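Local coordinates for protein Can2 (Sulfobacillus thermosulfidooxidans, PDB 7BDV) that binds cyclic tetra-adenylate in its CARF region and acts as a dual-specificity nuclease that potentiates type III CRISPR defence, at residues Ser248-Ile253 with Leu277-Leu282; Glu243-Ser248 with Ser354-Gln359; Ile27-Ala32 with Gln50-Ala55. All coordinates share one frame; numbering follows the deposited sequence.

Interaction 1. Residues Ser248-Ile253 with Leu277-Leu282; sequences SLLRQI and LDVVFL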
loop_
_atom_site.group_PDB
_atom_site.type_symbol
_atom_site.label_atom_id
_atom_site.label_comp_id
_atom_site.label_asym_id
_atom_site.label_seq_id
_atom_site.Cartn_x
_atom_site.Cartn_y
_atom_site.Cartn_z
ATOM N N SER A 248 5.827 26.208 -7.093
ATOM C CA SER A 248 6.842 27.300 -7.137
ATOM C C SER A 248 7.989 27.022 -6.150
ATOM O O SER A 248 9.148 27.326 -6.493
ATOM C CB SER A 248 6.207 28.667 -6.958
ATOM O OG SER A 248 5.800 28.894 -5.628
ATOM N N LEU A 249 7.735 26.424 -4.982
ATOM C CA LEU A 249 8.843 25.968 -4.086
ATOM C C LEU A 249 9.682 24.904 -4.841
ATOM O O LEU A 249 10.934 24.885 -4.711
ATOM C CB LEU A 249 8.288 25.387 -2.772
ATOM C CG LEU A 249 7.661 26.393 -1.797
ATOM C CD1 LEU A 249 7.286 25.739 -0.469
ATOM C CD2 LEU A 249 8.623 27.504 -1.473
ATOM N N LEU A 250 9.046 24.018 -5.606
ATOM C CA LEU A 250 9.782 22.930 -6.310
ATOM C C LEU A 250 10.606 23.520 -7.468
ATOM O O LEU A 250 11.710 23.007 -7.711
ATOM C CB LEU A 250 8.813 21.835 -6.748
ATOM C CG LEU A 250 8.202 21.074 -5.567
ATOM C CD1 LEU A 250 7.046 20.222 -6.007
ATOM C CD2 LEU A 250 9.245 20.243 -4.836
ATOM N N ARG A 251 10.140 24.585 -8.110
ATOM C CA ARG A 251 10.929 25.319 -9.140
ATOM C C ARG A 251 12.143 25.987 -8.482
ATOM O O ARG A 251 13.237 25.889 -9.027
ATOM C CB ARG A 251 10.063 26.363 -9.834
ATOM C CG ARG A 251 8.983 25.763 -10.724
ATOM C CD ARG A 251 8.405 26.823 -11.643
ATOM N NE ARG A 251 9.400 27.341 -12.579
ATOM N N GLN A 252 11.989 26.628 -7.312
ATOM C CA GLN A 252 13.135 27.188 -6.561
ATOM C C GLN A 252 14.130 26.075 -6.269
ATOM O O GLN A 252 15.358 26.248 -6.625
ATOM C CB GLN A 252 12.726 27.839 -5.225
ATOM C CG GLN A 252 11.928 29.116 -5.359
ATOM C CD GLN A 252 11.633 29.686 -3.987
ATOM O OE1 GLN A 252 12.491 29.686 -3.096
ATOM N NE2 GLN A 252 10.400 30.117 -3.801
ATOM N N ILE A 253 13.673 24.985 -5.634
ATOM C CA ILE A 253 14.552 23.854 -5.234
ATOM C C ILE A 253 15.264 23.277 -6.482
ATOM O O ILE A 253 16.469 22.949 -6.369
ATOM C CB ILE A 253 13.744 22.775 -4.512
ATOM C CG1 ILE A 253 13.289 23.224 -3.116
ATOM C CG2 ILE A 253 14.537 21.488 -4.463
ATOM C CD1 ILE A 253 12.191 22.361 -2.581
ATOM N N LEU A 277 -3.067 13.186 -10.193
ATOM C CA LEU A 277 -2.045 13.496 -9.159
ATOM C C LEU A 277 -1.653 14.971 -9.267
ATOM O O LEU A 277 -1.411 15.443 -10.414
ATOM C CB LEU A 277 -0.845 12.572 -9.366
ATOM C CG LEU A 277 -1.114 11.093 -9.098
ATOM C CD1 LEU A 277 0.139 10.279 -9.400
ATOM C CD2 LEU A 277 -1.569 10.846 -7.659
ATOM N N ASP A 278 -1.560 15.652 -8.117
ATOM C CA ASP A 278 -1.404 17.123 -8.036
ATOM C C ASP A 278 -0.021 17.521 -8.568
ATOM O O ASP A 278 0.039 18.388 -9.453
ATOM C CB ASP A 278 -1.639 17.648 -6.619
ATOM C CG ASP A 278 -3.002 17.321 -6.020
ATOM O OD1 ASP A 278 -3.949 17.042 -6.800
ATOM O OD2 ASP A 278 -3.098 17.299 -4.769
ATOM N N VAL A 279 1.054 16.986 -7.994
ATOM C CA VAL A 279 2.458 17.312 -8.392
ATOM C C VAL A 279 3.277 16.028 -8.330
ATOM O O VAL A 279 3.165 15.319 -7.310
ATOM C CB VAL A 279 3.094 18.388 -7.485
ATOM C CG1 VAL A 279 4.458 18.804 -7.988
ATOM C CG2 VAL A 279 2.205 19.598 -7.324
ATOM N N VAL A 280 4.056 15.740 -9.374
ATOM C CA VAL A 280 4.947 14.543 -9.436
ATOM C C VAL A 280 6.303 14.992 -9.974
ATOM O O VAL A 280 6.357 15.957 -10.753
ATOM C CB VAL A 280 4.330 13.397 -10.261
ATOM C CG1 VAL A 280 2.867 13.157 -9.887
ATOM C CG2 VAL A 280 4.477 13.604 -11.745
ATOM N N PHE A 281 7.369 14.375 -9.490
ATOM C CA PHE A 281 8.739 14.508 -10.040
ATOM C C PHE A 281 9.499 13.240 -9.701
ATOM O O PHE A 281 9.039 12.436 -8.806
ATOM C CB PHE A 281 9.466 15.752 -9.523
ATOM C CG PHE A 281 9.562 15.886 -8.023
ATOM C CD1 PHE A 281 8.499 16.384 -7.283
ATOM C CD2 PHE A 281 10.700 15.500 -7.354
ATOM C CE1 PHE A 281 8.589 16.486 -5.902
ATOM C CE2 PHE A 281 10.798 15.622 -5.971
ATOM C CZ PHE A 281 9.742 16.120 -5.252
ATOM N N LEU A 282 10.639 13.095 -10.365
ATOM C CA LEU A 282 11.660 12.073 -10.063
ATOM C C LEU A 282 12.808 12.771 -9.354
ATOM O O LEU A 282 13.227 13.873 -9.762
ATOM C CB LEU A 282 12.160 11.416 -11.353
ATOM C CG LEU A 282 11.315 10.292 -11.913
ATOM C CD1 LEU A 282 11.920 9.798 -13.218
ATOM C CD2 LEU A 282 11.202 9.144 -10.939
#
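A helix-on-sheet contact in the endonuclease region rests on Leu250 of helix 231-254, whose forked end reaches Val279 and Phe281 of strand 279-283. CG of Leu250 lies anti to its carbonyl carbon (chi1 -67°), which swings the branch point toward the strand, and each branch has its own closest partner. CD1 meets CG1 of Val279 at 3.6 Å. CD2 approaches Phe281 obliquely, 4.0 Å from CE1, and CD1 comes equally near that same ring carbon. The leucine and phenylalanine side chains cross at about a right angle. On the strand, Val279 and Phe281 turn toward the helix whereas Val280 turns away and packs on Ile266, the alternation expected of an extended chain. The family assignment places this sheet in a PD-(D/E)xK-type nuclease fold, and Asp278 with the run Glu291-Cys292-Lys293 is consistent with its signature. Asp278, where the chain turns a corner, accepts bonds through OD2 from the backbone N of Cys292 and of Lys293. Phe281 reaches its place with CG between backbone N and carbonyl carbon (chi1 55°), and its ring stacks with His288 of strand 286-291. Ile290 of that strand touches both Leu250 and Phe281.

Interaction 2. Residues Glu243-Ser248 with Ser354-Gln359; sequences EHYVYS and SQLHHQ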
loop_
_atom_site.group_PDB
_atom_site.type_symbol
_atom_site.label_atom_id
_atom_site.label_comp_id
_atom_site.label_asym_id
_atom_site.label_seq_id
_atom_site.Cartn_x
_atom_site.Cartn_y
_atom_site.Cartn_z
ATOM N N GLU A 243 -1.646 25.135 -4.390
ATOM C CA GLU A 243 -1.058 24.199 -5.391
ATOM C C GLU A 243 0.054 24.930 -6.137
ATOM O O GLU A 243 1.061 24.350 -6.347
ATOM C CB GLU A 243 -2.136 23.692 -6.366
ATOM C CG GLU A 243 -3.303 22.980 -5.687
ATOM C CD GLU A 243 -4.323 22.348 -6.631
ATOM O OE1 GLU A 243 -3.904 21.484 -7.462
ATOM O OE2 GLU A 243 -5.541 22.710 -6.536
ATOM N N HIS A 244 -0.139 26.181 -6.520
ATOM C CA HIS A 244 0.878 26.988 -7.250
ATOM C C HIS A 244 2.031 27.286 -6.285
ATOM O O HIS A 244 3.206 27.233 -6.683
ATOM C CB HIS A 244 0.273 28.250 -7.832
ATOM C CG HIS A 244 -0.564 28.053 -9.041
ATOM N ND1 HIS A 244 -1.944 28.119 -8.990
ATOM C CD2 HIS A 244 -0.227 27.837 -10.331
ATOM C CE1 HIS A 244 -2.435 27.915 -10.197
ATOM N NE2 HIS A 244 -1.394 27.752 -11.048
ATOM N N TYR A 245 1.729 27.581 -5.019
ATOM C CA TYR A 245 2.789 27.852 -4.021
ATOM C C TYR A 245 3.733 26.641 -3.955
ATOM O O TYR A 245 4.969 26.790 -4.026
ATOM C CB TYR A 245 2.173 28.239 -2.671
ATOM C CG TYR A 245 3.196 28.427 -1.588
ATOM C CD1 TYR A 245 4.148 29.432 -1.669
ATOM C CD2 TYR A 245 3.248 27.561 -0.507
ATOM C CE1 TYR A 245 5.140 29.560 -0.714
ATOM C CE2 TYR A 245 4.232 27.674 0.448
ATOM C CZ TYR A 245 5.130 28.720 0.387
ATOM O OH TYR A 245 6.075 28.761 1.367
ATOM N N VAL A 246 3.177 25.446 -3.784
ATOM C CA VAL A 246 3.940 24.174 -3.681
ATOM C C VAL A 246 4.779 23.990 -4.963
ATOM O O VAL A 246 5.955 23.644 -4.875
ATOM C CB VAL A 246 2.989 22.994 -3.441
ATOM C CG1 VAL A 246 3.682 21.656 -3.615
ATOM C CG2 VAL A 246 2.317 23.074 -2.076
ATOM N N TYR A 247 4.188 24.169 -6.126
ATOM C CA TYR A 247 4.891 23.963 -7.420
ATOM C C TYR A 247 6.041 24.963 -7.526
ATOM O O TYR A 247 7.139 24.595 -7.923
ATOM C CB TYR A 247 3.900 24.123 -8.576
ATOM C CG TYR A 247 4.494 23.762 -9.905
ATOM C CD1 TYR A 247 4.568 22.433 -10.276
ATOM C CD2 TYR A 247 4.966 24.716 -10.789
ATOM C CE1 TYR A 247 5.043 22.061 -11.529
ATOM C CE2 TYR A 247 5.509 24.357 -12.014
ATOM C CZ TYR A 247 5.550 23.026 -12.385
ATOM O OH TYR A 247 6.065 22.665 -13.600
ATOM N N SER A 248 5.827 26.208 -7.093
ATOM C CA SER A 248 6.842 27.300 -7.137
ATOM C C SER A 248 7.989 27.022 -6.150
ATOM O O SER A 248 9.148 27.326 -6.493
ATOM C CB SER A 248 6.207 28.667 -6.958
ATOM O OG SER A 248 5.800 28.894 -5.628
ATOM N N SER A 354 4.903 27.945 6.069
ATOM C CA SER A 354 6.199 28.531 6.510
ATOM C C SER A 354 7.310 27.478 6.532
ATOM O O SER A 354 8.470 27.870 6.269
ATOM C CB SER A 354 6.081 29.183 7.872
ATOM O OG SER A 354 5.974 28.176 8.869
ATOM N N GLN A 355 7.012 26.220 6.849
ATOM C CA GLN A 355 8.010 25.134 7.015
ATOM C C GLN A 355 8.159 24.297 5.723
ATOM O O GLN A 355 9.005 23.387 5.715
ATOM C CB GLN A 355 7.600 24.146 8.100
ATOM C CG GLN A 355 7.211 24.805 9.414
ATOM C CD GLN A 355 8.343 25.635 9.941
ATOM O OE1 GLN A 355 9.386 25.111 10.313
ATOM N NE2 GLN A 355 8.125 26.935 10.016
ATOM N N LEU A 356 7.371 24.535 4.698
ATOM C CA LEU A 356 7.254 23.558 3.587
ATOM C C LEU A 356 8.592 23.413 2.866
ATOM O O LEU A 356 8.999 22.260 2.608
ATOM C CB LEU A 356 6.140 23.987 2.627
ATOM C CG LEU A 356 5.816 22.979 1.519
ATOM C CD1 LEU A 356 5.395 21.622 2.082
ATOM C CD2 LEU A 356 4.758 23.522 0.616
ATOM N N HIS A 357 9.285 24.509 2.586
ATOM C CA HIS A 357 10.550 24.462 1.797
ATOM C C HIS A 357 11.497 23.520 2.509
ATOM O O HIS A 357 12.010 22.595 1.897
ATOM C CB HIS A 357 11.209 25.841 1.614
ATOM C CG HIS A 357 12.478 25.756 0.817
ATOM N ND1 HIS A 357 13.711 25.473 1.423
ATOM C CD2 HIS A 357 12.708 25.798 -0.523
ATOM C CE1 HIS A 357 14.647 25.434 0.493
ATOM N NE2 HIS A 357 14.063 25.617 -0.712
ATOM N N HIS A 358 11.697 23.744 3.802
ATOM C CA HIS A 358 12.609 22.925 4.621
ATOM C C HIS A 358 12.167 21.458 4.627
ATOM O O HIS A 358 13.069 20.558 4.541
ATOM C CB HIS A 358 12.688 23.496 6.040
ATOM C CG HIS A 358 13.595 22.698 6.886
ATOM N ND1 HIS A 358 13.114 21.782 7.798
ATOM C CD2 HIS A 358 14.951 22.668 6.940
ATOM C CE1 HIS A 358 14.146 21.218 8.407
ATOM N NE2 HIS A 358 15.299 21.759 7.907
ATOM N N GLN A 359 10.864 21.208 4.745
ATOM C CA GLN A 359 10.279 19.847 4.772
ATOM C C GLN A 359 10.456 19.168 3.404
ATOM O O GLN A 359 10.738 17.998 3.367
ATOM C CB GLN A 359 8.815 19.921 5.210
ATOM C CG GLN A 359 8.689 20.294 6.677
ATOM C CD GLN A 359 7.281 20.180 7.182
ATOM O OE1 GLN A 359 6.400 20.946 6.807
ATOM N NE2 GLN A 359 7.093 19.246 8.098
HETATM O O HOH W 1 7.823 27.471 3.134
#
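Leu356 of helix 356-365 drives a single methyl, CD2, against Tyr245 and Val246 on consecutive positions of helix 231-254. Its CG is anti to the backbone N (chi1 -174°), which carries the branch across the gap between two helices whose nearest CA atoms, those of Val246 and Leu356, are 8.0 Å apart. The two partners are met differently. The Val246 and Leu356 side chains cross at about a right angle, with CD2 of Leu356 3.7 Å from CG2 of Val246. The Tyr245 ring and Leu356 instead run past each other in opposite directions, and the methyl meets the ring obliquely, 4.2 Å from CE2 of Tyr245. The phenol thus runs alongside Leu356, and the OH of Tyr245 bonds water 1 at 2.8 Å. The water also accepts a weak bond from the backbone N of His357, 3.3 Å away, and so links the two helices, though weakly on the His357 side. A second partner of the Tyr245 OH is the carbonyl O of Pro353, which further fixes the far end of the ring. Within the first helix, OG of Ser248 donates to the Tyr245 carbonyl O at 2.8 Å, approaching with a C=O...OG angle of 115° and tilted 30° from the carbonyl plane. Around the contact, Leu249 of the same helix packs on Leu356, Ala175 of helix 168-176 touches Tyr245, Cys292 just after strand 286-291 meets Val246, and Gln359 bonds Ser350 at the end of strand 347-350.

Interaction 3. Residues Ile27-Ala32 with Gln50-Ala55; sequences IPVIQA and QRFRQA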
loop_
_atom_site.group_PDB
_atom_site.type_symbol
_atom_site.label_atom_id
_atom_site.label_comp_id
_atom_site.label_asym_id
_atom_site.label_seq_id
_atom_site.Cartn_x
_atom_site.Cartn_y
_atom_site.Cartn_z
ATOM N N ILE A 27 16.884 0.093 -14.601
ATOM C CA ILE A 27 17.777 1.248 -14.361
ATOM C C ILE A 27 19.159 0.985 -14.962
ATOM O O ILE A 27 19.681 1.849 -15.659
ATOM C CB ILE A 27 17.813 1.626 -12.867
ATOM C CG1 ILE A 27 16.503 2.306 -12.439
ATOM C CG2 ILE A 27 19.014 2.494 -12.576
ATOM N N PRO A 28 19.823 -0.167 -14.720
ATOM C CA PRO A 28 21.111 -0.444 -15.358
ATOM C C PRO A 28 21.107 -0.508 -16.901
ATOM O O PRO A 28 22.116 -0.197 -17.500
ATOM C CB PRO A 28 21.515 -1.794 -14.763
ATOM C CG PRO A 28 20.729 -1.874 -13.466
ATOM C CD PRO A 28 19.414 -1.242 -13.801
ATOM N N VAL A 29 19.999 -0.908 -17.504
ATOM C CA VAL A 29 19.820 -1.067 -18.988
ATOM C C VAL A 29 19.676 0.318 -19.633
ATOM O O VAL A 29 20.233 0.513 -20.742
ATOM C CB VAL A 29 18.613 -1.981 -19.293
ATOM C CG1 VAL A 29 18.203 -1.952 -20.760
ATOM C CG2 VAL A 29 18.897 -3.410 -18.843
ATOM N N ILE A 30 18.985 1.248 -18.969
ATOM C CA ILE A 30 18.789 2.641 -19.464
ATOM C C ILE A 30 20.111 3.402 -19.328
ATOM O O ILE A 30 20.445 4.169 -20.264
ATOM C CB ILE A 30 17.646 3.360 -18.713
ATOM C CG1 ILE A 30 16.327 2.593 -18.758
ATOM C CG2 ILE A 30 17.481 4.775 -19.230
ATOM C CD1 ILE A 30 15.808 2.309 -20.137
ATOM N N GLN A 31 20.820 3.206 -18.204
ATOM C CA GLN A 31 22.112 3.858 -17.905
ATOM C C GLN A 31 23.147 3.466 -18.974
ATOM O O GLN A 31 23.792 4.384 -19.509
ATOM C CB GLN A 31 22.585 3.485 -16.502
ATOM C CG GLN A 31 23.829 4.254 -16.077
ATOM C CD GLN A 31 24.004 4.305 -14.576
ATOM O OE1 GLN A 31 23.141 4.794 -13.843
ATOM N NE2 GLN A 31 25.137 3.807 -14.102
ATOM N N ALA A 32 23.302 2.165 -19.230
ATOM C CA ALA A 32 24.362 1.545 -20.061
ATOM C C ALA A 32 23.774 0.393 -20.888
ATOM O O ALA A 32 23.750 -0.757 -20.455
ATOM C CB ALA A 32 25.486 1.071 -19.161
ATOM N N GLN A 50 6.513 -7.698 -21.044
ATOM C CA GLN A 50 5.932 -6.611 -21.895
ATOM C C GLN A 50 6.189 -5.249 -21.229
ATOM O O GLN A 50 6.599 -4.291 -21.929
ATOM C CB GLN A 50 4.452 -6.908 -22.144
ATOM C CG GLN A 50 3.699 -5.922 -23.034
ATOM C CD GLN A 50 2.318 -6.433 -23.419
ATOM O OE1 GLN A 50 2.158 -7.560 -23.898
ATOM N NE2 GLN A 50 1.294 -5.605 -23.248
ATOM N N ARG A 51 6.016 -5.158 -19.907
ATOM C CA ARG A 51 6.385 -3.920 -19.157
ATOM C C ARG A 51 7.872 -3.603 -19.335
ATOM O O ARG A 51 8.178 -2.424 -19.543
ATOM C CB ARG A 51 6.023 -4.041 -17.692
ATOM C CG ARG A 51 4.518 -4.066 -17.492
ATOM C CD ARG A 51 4.266 -4.033 -16.007
ATOM N NE ARG A 51 2.863 -4.085 -15.665
ATOM C CZ ARG A 51 2.418 -4.065 -14.420
ATOM N NH1 ARG A 51 3.271 -4.003 -13.406
ATOM N NH2 ARG A 51 1.121 -4.126 -14.195
ATOM N N PHE A 52 8.746 -4.599 -19.256
ATOM C CA PHE A 52 10.211 -4.418 -19.401
ATOM C C PHE A 52 10.518 -3.847 -20.794
ATOM O O PHE A 52 11.391 -2.983 -20.886
ATOM C CB PHE A 52 10.962 -5.729 -19.208
ATOM C CG PHE A 52 12.458 -5.576 -19.206
ATOM C CD1 PHE A 52 13.170 -5.563 -20.395
ATOM C CD2 PHE A 52 13.156 -5.372 -18.019
ATOM C CE1 PHE A 52 14.544 -5.365 -20.398
ATOM C CE2 PHE A 52 14.521 -5.185 -18.024
ATOM C CZ PHE A 52 15.221 -5.180 -19.211
ATOM N N ARG A 53 9.861 -4.373 -21.835
ATOM C CA ARG A 53 10.065 -3.918 -23.238
ATOM C C ARG A 53 9.614 -2.462 -23.351
ATOM O O ARG A 53 10.338 -1.665 -23.953
ATOM C CB ARG A 53 9.305 -4.832 -24.209
ATOM C CG ARG A 53 9.818 -6.264 -24.251
ATOM C CD ARG A 53 9.080 -7.143 -25.273
ATOM N NE ARG A 53 9.711 -8.444 -25.460
ATOM C CZ ARG A 53 10.760 -8.674 -26.263
ATOM N NH1 ARG A 53 11.318 -7.694 -26.960
ATOM N NH2 ARG A 53 11.262 -9.894 -26.355
ATOM N N GLN A 54 8.453 -2.132 -22.787
ATOM C CA GLN A 54 7.843 -0.781 -22.829
ATOM C C GLN A 54 8.731 0.213 -22.076
ATOM O O GLN A 54 8.935 1.342 -22.592
ATOM C CB GLN A 54 6.429 -0.833 -22.237
ATOM C CG GLN A 54 5.601 0.418 -22.452
ATOM C CD GLN A 54 5.597 0.845 -23.902
ATOM O OE1 GLN A 54 5.590 0.027 -24.816
ATOM N NE2 GLN A 54 5.640 2.146 -24.122
ATOM N N ALA A 55 9.261 -0.173 -20.910
ATOM C CA ALA A 55 10.127 0.701 -20.091
ATOM C C ALA A 55 11.443 0.972 -20.834
ATOM O O ALA A 55 11.982 2.076 -20.673
ATOM C CB ALA A 55 10.389 0.080 -18.746
#
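Val29 and Phe52 meet because each first torsion directs a group into the space between their helices: Val29 (chi1 168°) has CG2 anti to its carbonyl carbon, and Phe52 (chi1 -174°) extends its ring with CG opposite the backbone N. The helices, 23-31 and 47-55, are successive connections in the Rossmann-like CARF fold, leading from strand 13-17 to strand 36-41 and from there to strand 62-67. These three strands are parallel neighbours in one sheet, so the contact joins two adjacent beta-alpha-beta crossovers. CG2 of Val29 comes to the edge of the Phe52 ring, near its plane, 4.1 Å from CZ; the methyl therefore touches the far end of the ring and does not cover a face. The two side chains cross obliquely. Phe52 also packs on Asn25 and Val26, one turn earlier in helix 23-31, while Val29 rests on Tyr14 of the underlying strand 13-17. Phe52 thus touches helix 23-31 at three residues, Asn25, Val26 and Val29. Helix 23-31 is kinked here: the N of Pro28 and that of Val29 lack bonds to the preceding turn, and proline has no N-H to offer. Helical bonding then resumes, Gln31 N reaching Ile27 O at 3.1 Å. The bound cyclic tetra-adenylate comes within about 6 Å, nearest atom to nearest atom, of this contact. Nearer the ends of both helices, where the CA atoms of Ile30 and Ala55 stand 8.9 Å apart, the terminal methyl CD1 of Ile30 lies 3.9 Å from the carbonyl O of Ala55.

Overall arrangement
Interaction 3 comes first along the chain and lies in the CARF region; interactions 1 and 2 follow in the endonuclease region. Interactions 1 and 2 have centres 9 Å apart, share Ser248 and use neighbouring turns of helix 231-254, which packs on strand 279-283 in one and on helix 356-365 in the other. Apart from the shared Ser248, interaction 1 lies between the two segments of interaction 2 in sequence, and the two touch directly, Leu249 CD1 lying 3.5 Å from Leu356 CD2. They are thus parts of one packed region of the endonuclease domain. Interaction 3 is separate, its centre 25 Å from that of interaction 1 and 33 Å from that of interaction 2, consistent with distinct ligand-sensing and nuclease modules.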